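Local coordinates for putative invasin (Yersinia pseudotuberculosis IP 31758, PDB 5N40), which probably acts as a rod-shaped surface adhesin of the invasin family, presenting a C-type lectin-like domain at the end of immunoglobulin-like domains for bacterial attachment to host cells, at residues L33-R36 with P42-G45; V60-Q63 with L67-A70; F244-P247 with A251-P254; P254-T259 with Q272-A277. The protein carries 1 engineered substitution. All coordinates share one frame; numbering follows the deposited sequence.

Contact 1 of 4, residues L33-R36 with P42-G45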
loop_
_atom_site.group_PDB
_atom_site.type_symbol
_atom_site.label_atom_id
_atom_site.label_comp_id
_atom_site.label_asym_id
_atom_site.label_seq_id
_atom_site.Cartn_x
_atom_site.Cartn_y
_atom_site.Cartn_z
ATOM N N LEU A 33 8.802 18.529 43.239
ATOM C CA LEU A 33 9.912 19.414 43.545
ATOM C C LEU A 33 10.194 19.349 45.035
ATOM O O LEU A 33 9.284 19.524 45.848
ATOM C CB LEU A 33 9.590 20.855 43.150
ATOM C CG LEU A 33 10.585 21.918 43.614
ATOM C CD1 LEU A 33 11.902 21.816 42.847
ATOM C CD2 LEU A 33 9.978 23.312 43.481
ATOM N N THR A 34 11.456 19.120 45.382
ATOM C CA THR A 34 11.945 19.262 46.753
ATOM C C THR A 34 12.779 20.537 46.761
ATOM O O THR A 34 13.899 20.555 46.249
ATOM C CB THR A 34 12.745 18.039 47.176
ATOM O OG1 THR A 34 11.913 16.877 47.040
ATOM C CG2 THR A 34 13.228 18.170 48.639
ATOM N N LEU A 35 12.209 21.612 47.304
ATOM C CA LEU A 35 12.805 22.938 47.224
ATOM C C LEU A 35 13.651 23.189 48.465
ATOM O O LEU A 35 13.142 23.161 49.591
ATOM C CB LEU A 35 11.718 24.001 47.073
ATOM C CG LEU A 35 12.197 25.423 46.768
ATOM C CD1 LEU A 35 12.978 25.477 45.464
ATOM C CD2 LEU A 35 11.021 26.389 46.720
ATOM N N ARG A 36 14.942 23.426 48.260
ATOM C CA ARG A 36 15.902 23.516 49.353
ATOM C C ARG A 36 16.794 24.729 49.151
ATOM O O ARG A 36 17.069 25.132 48.015
ATOM C CB ARG A 36 16.760 22.248 49.445
ATOM C CG ARG A 36 15.964 20.985 49.763
ATOM C CD ARG A 36 15.502 20.991 51.225
ATOM N NE ARG A 36 14.737 19.804 51.617
ATOM C CZ ARG A 36 13.413 19.687 51.529
ATOM N NH1 ARG A 36 12.671 20.673 51.032
ATOM N NH2 ARG A 36 12.823 18.567 51.925
ATOM N N PRO A 42 14.343 23.186 54.005
ATOM C CA PRO A 42 13.176 23.312 53.119
ATOM C C PRO A 42 12.737 24.764 52.989
ATOM O O PRO A 42 12.816 25.538 53.943
ATOM C CB PRO A 42 12.101 22.463 53.816
ATOM C CG PRO A 42 12.838 21.596 54.784
ATOM C CD PRO A 42 14.036 22.384 55.204
ATOM N N VAL A 43 12.276 25.134 51.796
ATOM C CA VAL A 43 11.724 26.462 51.543
ATOM C C VAL A 43 10.223 26.298 51.351
ATOM O O VAL A 43 9.770 25.711 50.360
ATOM C CB VAL A 43 12.372 27.131 50.325
ATOM C CG1 VAL A 43 11.838 28.541 50.144
ATOM C CG2 VAL A 43 13.889 27.141 50.475
ATOM N N THR A 44 9.448 26.828 52.289
ATOM C CA THR A 44 8.007 26.629 52.318
ATOM C C THR A 44 7.268 27.861 51.798
ATOM O O THR A 44 7.821 28.958 51.704
ATOM C CB THR A 44 7.551 26.294 53.744
ATOM O OG1 THR A 44 7.848 27.385 54.623
ATOM C CG2 THR A 44 8.264 25.042 54.252
ATOM N N GLY A 45 6.000 27.655 51.446
ATOM C CA GLY A 45 5.120 28.754 51.097
ATOM C C GLY A 45 5.411 29.424 49.771
ATOM O O GLY A 45 5.016 30.575 49.573
#
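R36 and P42 meet where a loop returns alongside the end of a strand, and the outer half of the arginine, from CD to the guanidinium, lies against the proline. Its CB leaves the backbone directed away from P42; CG lies beside the backbone N, anti to the carbonyl carbon, and the chain bends at chi2 (-72°). That bend brings CD to 3.7 Å from P42 N and carries NE past CA and CG of the proline. CZ then lies 3.8 Å from P42 CG, which sits over one face of the guanidinium; T34 CG2 covers the opposite face, so the flat group is sandwiched between two aliphatic groups. At the tip, NH1 sits 3.4 Å from P42 CB and turns in its own plane to L35 O, 2.9 Å away.

That carbonyl oxygen is gripped twice, since V43 N also donates to L35 O (3.1 Å), approaching from the other side of the carbonyl plane. Alongside these bonds, L35 CD2 packs against V43 CB at 3.9 Å. NH1 has a further acceptor in S65 O. The single bridge of R36 with P42 closes the base of the loop between strands 28-34 and 48-52, one of the strand-connecting loops of an immunoglobulin-like domain.

Contact 2 of 4, residues V60-Q63 with L67-A70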
loop_
_atom_site.group_PDB
_atom_site.type_symbol
_atom_site.label_atom_id
_atom_site.label_comp_id
_atom_site.label_asym_id
_atom_site.label_seq_id
_atom_site.Cartn_x
_atom_site.Cartn_y
_atom_site.Cartn_z
ATOM N N VAL A 60 -0.136 23.022 40.803
ATOM C CA VAL A 60 0.864 22.674 41.810
ATOM C C VAL A 60 0.298 22.951 43.194
ATOM O O VAL A 60 -0.344 23.985 43.418
ATOM C CB VAL A 60 2.152 23.483 41.570
ATOM C CG1 VAL A 60 3.133 23.340 42.732
ATOM C CG2 VAL A 60 2.803 23.066 40.258
ATOM N N THR A 61 0.557 22.040 44.135
ATOM C CA THR A 61 0.187 22.221 45.532
ATOM C C THR A 61 1.369 21.854 46.417
ATOM O O THR A 61 2.239 21.066 46.034
ATOM C CB THR A 61 -1.041 21.376 45.929
ATOM O OG1 THR A 61 -0.709 19.983 45.895
ATOM C CG2 THR A 61 -2.199 21.640 44.984
ATOM N N GLU A 62 1.400 22.443 47.605
ATOM C CA GLU A 62 2.511 22.271 48.531
ATOM C C GLU A 62 2.131 21.281 49.622
ATOM O O GLU A 62 1.042 21.374 50.205
ATOM C CB GLU A 62 2.908 23.612 49.154
ATOM C CG GLU A 62 4.043 23.509 50.174
ATOM C CD GLU A 62 4.390 24.846 50.791
ATOM O OE1 GLU A 62 3.691 25.834 50.500
ATOM O OE2 GLU A 62 5.357 24.908 51.584
ATOM N N GLN A 63 3.032 20.338 49.893
ATOM C CA GLN A 63 2.934 19.445 51.034
ATOM C C GLN A 63 4.027 19.801 52.040
ATOM O O GLN A 63 4.731 20.812 51.904
ATOM C CB GLN A 63 3.023 17.982 50.589
ATOM C CG GLN A 63 1.788 17.506 49.830
ATOM C CD GLN A 63 1.775 18.001 48.409
ATOM O OE1 GLN A 63 2.773 17.887 47.696
ATOM N NE2 GLN A 63 0.644 18.557 47.979
ATOM N N LEU A 67 7.920 20.348 49.830
ATOM C CA LEU A 67 7.657 19.540 48.651
ATOM C C LEU A 67 6.483 20.136 47.890
ATOM O O LEU A 67 5.487 20.549 48.488
ATOM C CB LEU A 67 7.348 18.091 49.035
ATOM C CG LEU A 67 8.521 17.105 49.053
ATOM C CD1 LEU A 67 9.691 17.619 49.884
ATOM C CD2 LEU A 67 8.042 15.769 49.590
ATOM N N TYR A 68 6.607 20.180 46.567
ATOM C CA TYR A 68 5.570 20.730 45.704
ATOM C C TYR A 68 5.306 19.735 44.587
ATOM O O TYR A 68 6.243 19.309 43.905
ATOM C CB TYR A 68 5.989 22.085 45.125
ATOM C CG TYR A 68 6.358 23.115 46.167
ATOM C CD1 TYR A 68 7.583 23.056 46.827
ATOM C CD2 TYR A 68 5.489 24.152 46.487
ATOM C CE1 TYR A 68 7.929 23.994 47.786
ATOM C CE2 TYR A 68 5.832 25.100 47.442
ATOM C CZ TYR A 68 7.055 25.018 48.081
ATOM O OH TYR A 68 7.402 25.959 49.031
ATOM N N THR A 69 4.038 19.375 44.392
ATOM C CA THR A 69 3.688 18.307 43.464
ATOM C C THR A 69 2.614 18.748 42.479
ATOM O O THR A 69 1.825 19.656 42.743
ATOM C CB THR A 69 3.205 17.062 44.211
ATOM O OG1 THR A 69 2.050 17.384 44.997
ATOM C CG2 THR A 69 4.305 16.547 45.122
ATOM N N ALA A 70 2.606 18.072 41.331
ATOM C CA ALA A 70 1.542 18.200 40.344
ATOM C C ALA A 70 1.447 16.888 39.582
ATOM O O ALA A 70 2.397 16.101 39.541
ATOM C CB ALA A 70 1.782 19.365 39.379
HETATM O O HOH W 1 -1.409 19.364 42.982
#
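The Y68 ring carries E62 over one face: E62 CG stands 4.1 Å from the ring centroid in a CH-pi contact, nearest to Y68 CE2, 3.6 Å from E62 CG. The two side chains run alongside each other and point the same way; E62, with CG anti to its own nitrogen (chi1 178°) and extended beyond, reaches along the ring. The carboxylate and ring planes are 24° apart. The polar ends of both turn to the loop beyond: E62 OE2 accepts from G45 N, while Y68 OH bonds to V43 O and Q46 N. The second flat group, the Q63 amide, works on the other face of the sheet. Its NE2 donates to T61 OG1 (2.9 Å), which lies 4° from the amide plane, and its OE1 accepts from T69 OG1 (2.8 Å), a donor tilted from that plane. The amide thus spans from its own strand to the next.

This is a beta hairpin, strands 56-63 and 67-73, at the border of the sheet in an immunoglobulin-like domain. T61 and T69 form its antiparallel hydrogen-bonded pair, with reciprocal N-H to O bonds; E62 and Y68 are the non-hydrogen-bonded pair, where the backbones draw closer together. One water bridges T61 OG1 and T69 O. At the other end of the pairing, V60 divides its branches: CG1 rests 3.9 Å from Y68 CB, and CG2 meets A70 CB at the same distance, with F50 of strand 48-52 touching both V60 and A70.

Contact 3 of 4, residues F244-P247 with A251-P254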
loop_
_atom_site.group_PDB
_atom_site.type_symbol
_atom_site.label_atom_id
_atom_site.label_comp_id
_atom_site.label_asym_id
_atom_site.label_seq_id
_atom_site.Cartn_x
_atom_site.Cartn_y
_atom_site.Cartn_z
ATOM N N PHE A 244 -14.817 -9.509 -31.731
ATOM C CA PHE A 244 -13.657 -10.392 -31.724
ATOM C C PHE A 244 -13.382 -10.853 -30.296
ATOM O O PHE A 244 -13.362 -10.035 -29.374
ATOM C CB PHE A 244 -12.418 -9.676 -32.276
ATOM C CG PHE A 244 -12.612 -9.034 -33.633
ATOM C CD1 PHE A 244 -13.214 -7.782 -33.753
ATOM C CD2 PHE A 244 -12.144 -9.654 -34.779
ATOM C CE1 PHE A 244 -13.368 -7.186 -34.988
ATOM C CE2 PHE A 244 -12.300 -9.054 -36.019
ATOM C CZ PHE A 244 -12.907 -7.820 -36.117
ATOM N N LYS A 245 -13.148 -12.153 -30.120
ATOM C CA LYS A 245 -12.867 -12.722 -28.802
ATOM C C LYS A 245 -11.366 -12.732 -28.541
ATOM O O LYS A 245 -10.564 -12.944 -29.456
ATOM C CB LYS A 245 -13.425 -14.145 -28.719
ATOM C CG LYS A 245 -13.564 -14.708 -27.313
ATOM C CD LYS A 245 -13.976 -16.177 -27.360
ATOM C CE LYS A 245 -14.456 -16.682 -26.009
ATOM N NZ LYS A 245 -13.451 -16.414 -24.932
ATOM N N ARG A 246 -10.984 -12.500 -27.281
ATOM C CA ARG A 246 -9.584 -12.621 -26.920
ATOM C C ARG A 246 -9.101 -14.030 -27.250
ATOM O O ARG A 246 -9.902 -14.963 -27.342
ATOM C CB ARG A 246 -9.375 -12.328 -25.432
ATOM C CG ARG A 246 -10.023 -13.319 -24.485
ATOM C CD ARG A 246 -9.446 -13.168 -23.095
ATOM N NE ARG A 246 -10.104 -14.008 -22.092
ATOM C CZ ARG A 246 -9.801 -15.281 -21.838
ATOM N NH1 ARG A 246 -8.850 -15.912 -22.515
ATOM N NH2 ARG A 246 -10.460 -15.933 -20.891
ATOM N N PRO A 247 -7.796 -14.212 -27.435
ATOM C CA PRO A 247 -7.268 -15.570 -27.607
ATOM C C PRO A 247 -7.441 -16.395 -26.340
ATOM O O PRO A 247 -7.590 -15.871 -25.233
ATOM C CB PRO A 247 -5.788 -15.348 -27.934
ATOM C CG PRO A 247 -5.476 -13.981 -27.444
ATOM C CD PRO A 247 -6.744 -13.192 -27.560
ATOM N N ALA A 251 -4.609 -23.474 -21.033
ATOM C CA ALA A 251 -5.415 -24.153 -20.026
ATOM C C ALA A 251 -6.902 -24.128 -20.355
ATOM O O ALA A 251 -7.657 -24.939 -19.809
ATOM C CB ALA A 251 -5.171 -23.518 -18.653
ATOM N N GLU A 252 -7.343 -23.214 -21.221
ATOM C CA GLU A 252 -8.731 -23.166 -21.669
ATOM C C GLU A 252 -9.007 -24.065 -22.870
ATOM O O GLU A 252 -10.174 -24.389 -23.132
ATOM C CB GLU A 252 -9.118 -21.721 -22.012
ATOM C CG GLU A 252 -9.301 -20.839 -20.784
ATOM C CD GLU A 252 -9.469 -19.361 -21.102
ATOM O OE1 GLU A 252 -8.778 -18.856 -22.008
ATOM O OE2 GLU A 252 -10.289 -18.696 -20.428
ATOM N N LYS A 253 -7.972 -24.477 -23.601
ATOM C CA LYS A 253 -8.112 -25.348 -24.768
ATOM C C LYS A 253 -7.061 -26.445 -24.683
ATOM O O LYS A 253 -6.066 -26.439 -25.422
ATOM C CB LYS A 253 -7.983 -24.551 -26.067
ATOM C CG LYS A 253 -9.140 -23.607 -26.312
ATOM C CD LYS A 253 -10.403 -24.350 -26.734
ATOM C CE LYS A 253 -11.574 -23.401 -26.922
ATOM N NZ LYS A 253 -12.834 -24.119 -27.282
ATOM N N PRO A 254 -7.249 -27.403 -23.770
ATOM C CA PRO A 254 -6.220 -28.434 -23.563
ATOM C C PRO A 254 -6.022 -29.350 -24.747
ATOM O O PRO A 254 -4.992 -30.029 -24.806
ATOM C CB PRO A 254 -6.745 -29.212 -22.349
ATOM C CG PRO A 254 -8.209 -28.966 -22.343
ATOM C CD PRO A 254 -8.374 -27.556 -22.834
#
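E252 OE1 is held by two donors: R246 NH1, 3.0 Å away, and the backbone N of L249 in the loop between the two segments. The companion oxygen, E252 OE2, takes the shorter bond, 2.8 Å from R246 NH2. Together they make an end-on, bidentate salt bridge in which the two terminal nitrogens each serve one oxygen, and both oxygens use their syn lone pairs. The two side chains arrive from opposite directions, and the carboxylate meets the guanidinium at its edge, the two planes 5° apart.

The arginine reaches so far because it is extended from CG to NE, although CG itself leaves between the backbone nitrogen and the carbonyl carbon (chi1 65°). NH1 donates a second time to P247 O, at 3.0 Å, tilted from the guanidinium plane; this bond helps to fix the rotation of the group. NE forms a salt bridge with E235, which places one positive charge between two glutamates and would be expected to stabilise it. A single arginine therefore joins the end of strand 242-245, E235 just before the partner strand 236-239, and the loop leading on toward strand 258-262, a polar tie between loops within the C-type lectin-like adhesion domain.

Contact 4 of 4, residues P254-T259 with Q272-A277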
loop_
_atom_site.group_PDB
_atom_site.type_symbol
_atom_site.label_atom_id
_atom_site.label_comp_id
_atom_site.label_asym_id
_atom_site.label_seq_id
_atom_site.Cartn_x
_atom_site.Cartn_y
_atom_site.Cartn_z
ATOM N N PRO A 254 -7.249 -27.403 -23.770
ATOM C CA PRO A 254 -6.220 -28.434 -23.563
ATOM C C PRO A 254 -6.022 -29.350 -24.747
ATOM O O PRO A 254 -4.992 -30.029 -24.806
ATOM C CB PRO A 254 -6.745 -29.212 -22.349
ATOM C CG PRO A 254 -8.209 -28.966 -22.343
ATOM C CD PRO A 254 -8.374 -27.556 -22.834
ATOM N N GLY A 255 -6.963 -29.387 -25.688
ATOM C CA GLY A 255 -6.895 -30.309 -26.800
ATOM C C GLY A 255 -6.014 -29.896 -27.959
ATOM O O GLY A 255 -5.910 -30.655 -28.927
ATOM N N THR A 256 -5.373 -28.732 -27.909
ATOM C CA THR A 256 -4.494 -28.305 -28.986
ATOM C C THR A 256 -3.036 -28.387 -28.551
ATOM O O THR A 256 -2.698 -28.171 -27.382
ATOM C CB THR A 256 -4.814 -26.879 -29.451
ATOM O OG1 THR A 256 -3.964 -26.546 -30.555
ATOM C CG2 THR A 256 -4.598 -25.879 -28.347
ATOM N N ILE A 257 -2.180 -28.695 -29.520
ATOM C CA ILE A 257 -0.760 -28.930 -29.271
ATOM C C ILE A 257 0.034 -27.629 -29.288
ATOM O O ILE A 257 0.958 -27.449 -28.489
ATOM C CB ILE A 257 -0.219 -29.926 -30.317
ATOM C CG1 ILE A 257 -1.117 -31.167 -30.405
ATOM C CG2 ILE A 257 1.218 -30.319 -29.997
ATOM C CD1 ILE A 257 -1.316 -31.894 -29.095
ATOM N N GLY A 258 -0.293 -26.713 -30.195
ATOM C CA GLY A 258 0.459 -25.475 -30.286
ATOM C C GLY A 258 0.309 -24.640 -29.026
ATOM O O GLY A 258 -0.773 -24.536 -28.448
ATOM N N THR A 259 1.422 -24.040 -28.598
ATOM C CA THR A 259 1.426 -23.129 -27.460
ATOM C C THR A 259 2.355 -21.957 -27.739
ATOM O O THR A 259 3.214 -22.005 -28.624
ATOM C CB THR A 259 1.869 -23.808 -26.152
ATOM O OG1 THR A 259 3.219 -24.271 -26.284
ATOM C CG2 THR A 259 0.958 -24.968 -25.806
ATOM N N GLN A 272 -4.717 -23.739 -39.435
ATOM C CA GLN A 272 -5.942 -23.250 -40.060
ATOM C C GLN A 272 -7.113 -24.200 -39.823
ATOM O O GLN A 272 -8.220 -23.765 -39.486
ATOM C CB GLN A 272 -5.712 -23.028 -41.554
ATOM C CG GLN A 272 -6.832 -22.266 -42.236
ATOM C CD GLN A 272 -6.877 -20.791 -41.858
ATOM O OE1 GLN A 272 -5.882 -20.213 -41.413
ATOM N NE2 GLN A 272 -8.036 -20.170 -42.062
ATOM N N SER A 273 -6.897 -25.506 -39.998
ATOM C CA SER A 273 -8.010 -26.442 -39.862
ATOM C C SER A 273 -8.530 -26.485 -38.430
ATOM O O SER A 273 -9.743 -26.583 -38.206
ATOM C CB SER A 273 -7.586 -27.835 -40.330
ATOM O OG SER A 273 -6.509 -28.328 -39.562
ATOM N N GLN A 274 -7.632 -26.408 -37.446
ATOM C CA GLN A 274 -8.063 -26.375 -36.051
ATOM C C GLN A 274 -8.892 -25.132 -35.764
ATOM O O GLN A 274 -9.897 -25.194 -35.044
ATOM C CB GLN A 274 -6.853 -26.404 -35.123
ATOM C CG GLN A 274 -6.143 -27.729 -35.015
ATOM C CD GLN A 274 -4.894 -27.605 -34.170
ATOM O OE1 GLN A 274 -4.040 -26.753 -34.431
ATOM N NE2 GLN A 274 -4.793 -28.429 -33.131
ATOM N N ALA A 275 -8.469 -23.986 -36.298
ATOM C CA ALA A 275 -9.176 -22.737 -36.038
ATOM C C ALA A 275 -10.608 -22.800 -36.553
ATOM O O ALA A 275 -11.558 -22.512 -35.818
ATOM C CB ALA A 275 -8.425 -21.574 -36.682
ATOM N N VAL A 276 -10.783 -23.177 -37.821
ATOM C CA VAL A 276 -12.115 -23.154 -38.414
ATOM C C VAL A 276 -13.008 -24.215 -37.791
ATOM O O VAL A 276 -14.233 -24.062 -37.760
ATOM C CB VAL A 276 -12.022 -23.316 -39.943
ATOM C CG1 VAL A 276 -11.172 -22.214 -40.530
ATOM C CG2 VAL A 276 -11.456 -24.684 -40.311
ATOM N N ALA A 277 -12.425 -25.305 -37.287
ATOM C CA ALA A 277 -13.219 -26.280 -36.555
ATOM C C ALA A 277 -13.676 -25.738 -35.208
ATOM O O ALA A 277 -14.700 -26.191 -34.686
ATOM C CB ALA A 277 -12.423 -27.570 -36.351
HETATM O O HOH W 2 -1.945 -26.489 -32.182
#
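T256 and Q274 meet at the surface of the C-type lectin-like adhesion domain, where the approach to strand 258-262 passes the helix that starts at residue 272. The helix and the loop keep apart, 8.1 Å between the CA atoms of T256 and Q274, and only 74 Å² is buried. What closeness there is gathers round one water. It lies 2.6 Å from T256 OG1, accepts from G258 N at 2.6 Å, and lies 3.1 Å from Q274 OE1, to which it may donate, though it has more acceptors nearby than protons to give. A side-chain hydroxyl, a backbone N-H and the side-chain amide of Q274 thus gather around it. T256 CB points toward the helix, and OG1, anti to the backbone nitrogen (chi1 -177°), meets the water; the same hydroxyl is hydrogen-bonded to M269 O.

The other side is looser. I257 is exposed, its side chain coming no nearer to the helix segment than 5.3 Å, and no apolar pair forms between the segments. Q274 spans the distance by length, extended beyond CG, while its backbone N is hydrogen-bonded to N271 OD1 at the start of the helix. The two side chains cross obliquely, with Q274 NE2 3.3 Å from T256 OG1.

In the fold
The four contacts form two local groups at opposite ends of an elongated chain. Contacts 1 and 2 belong to one immunoglobulin-like domain, with centres about 9 Å apart, and touch directly: besides the bond from the Y68 hydroxyl to the 42-45 loop, L33 N lies 2.8 Å from Y68 O, where strands 28-34 and 67-73 run as neighbours. Contacts 3 and 4 sit in the adhesion domain, centres about 10 Å apart, and share P254, so one begins where the other ends. Between the groups the reach is long: centres of contacts 1 and 4 are about 98 Å apart, and nearest atoms of contacts 2 and 3 about 70 Å.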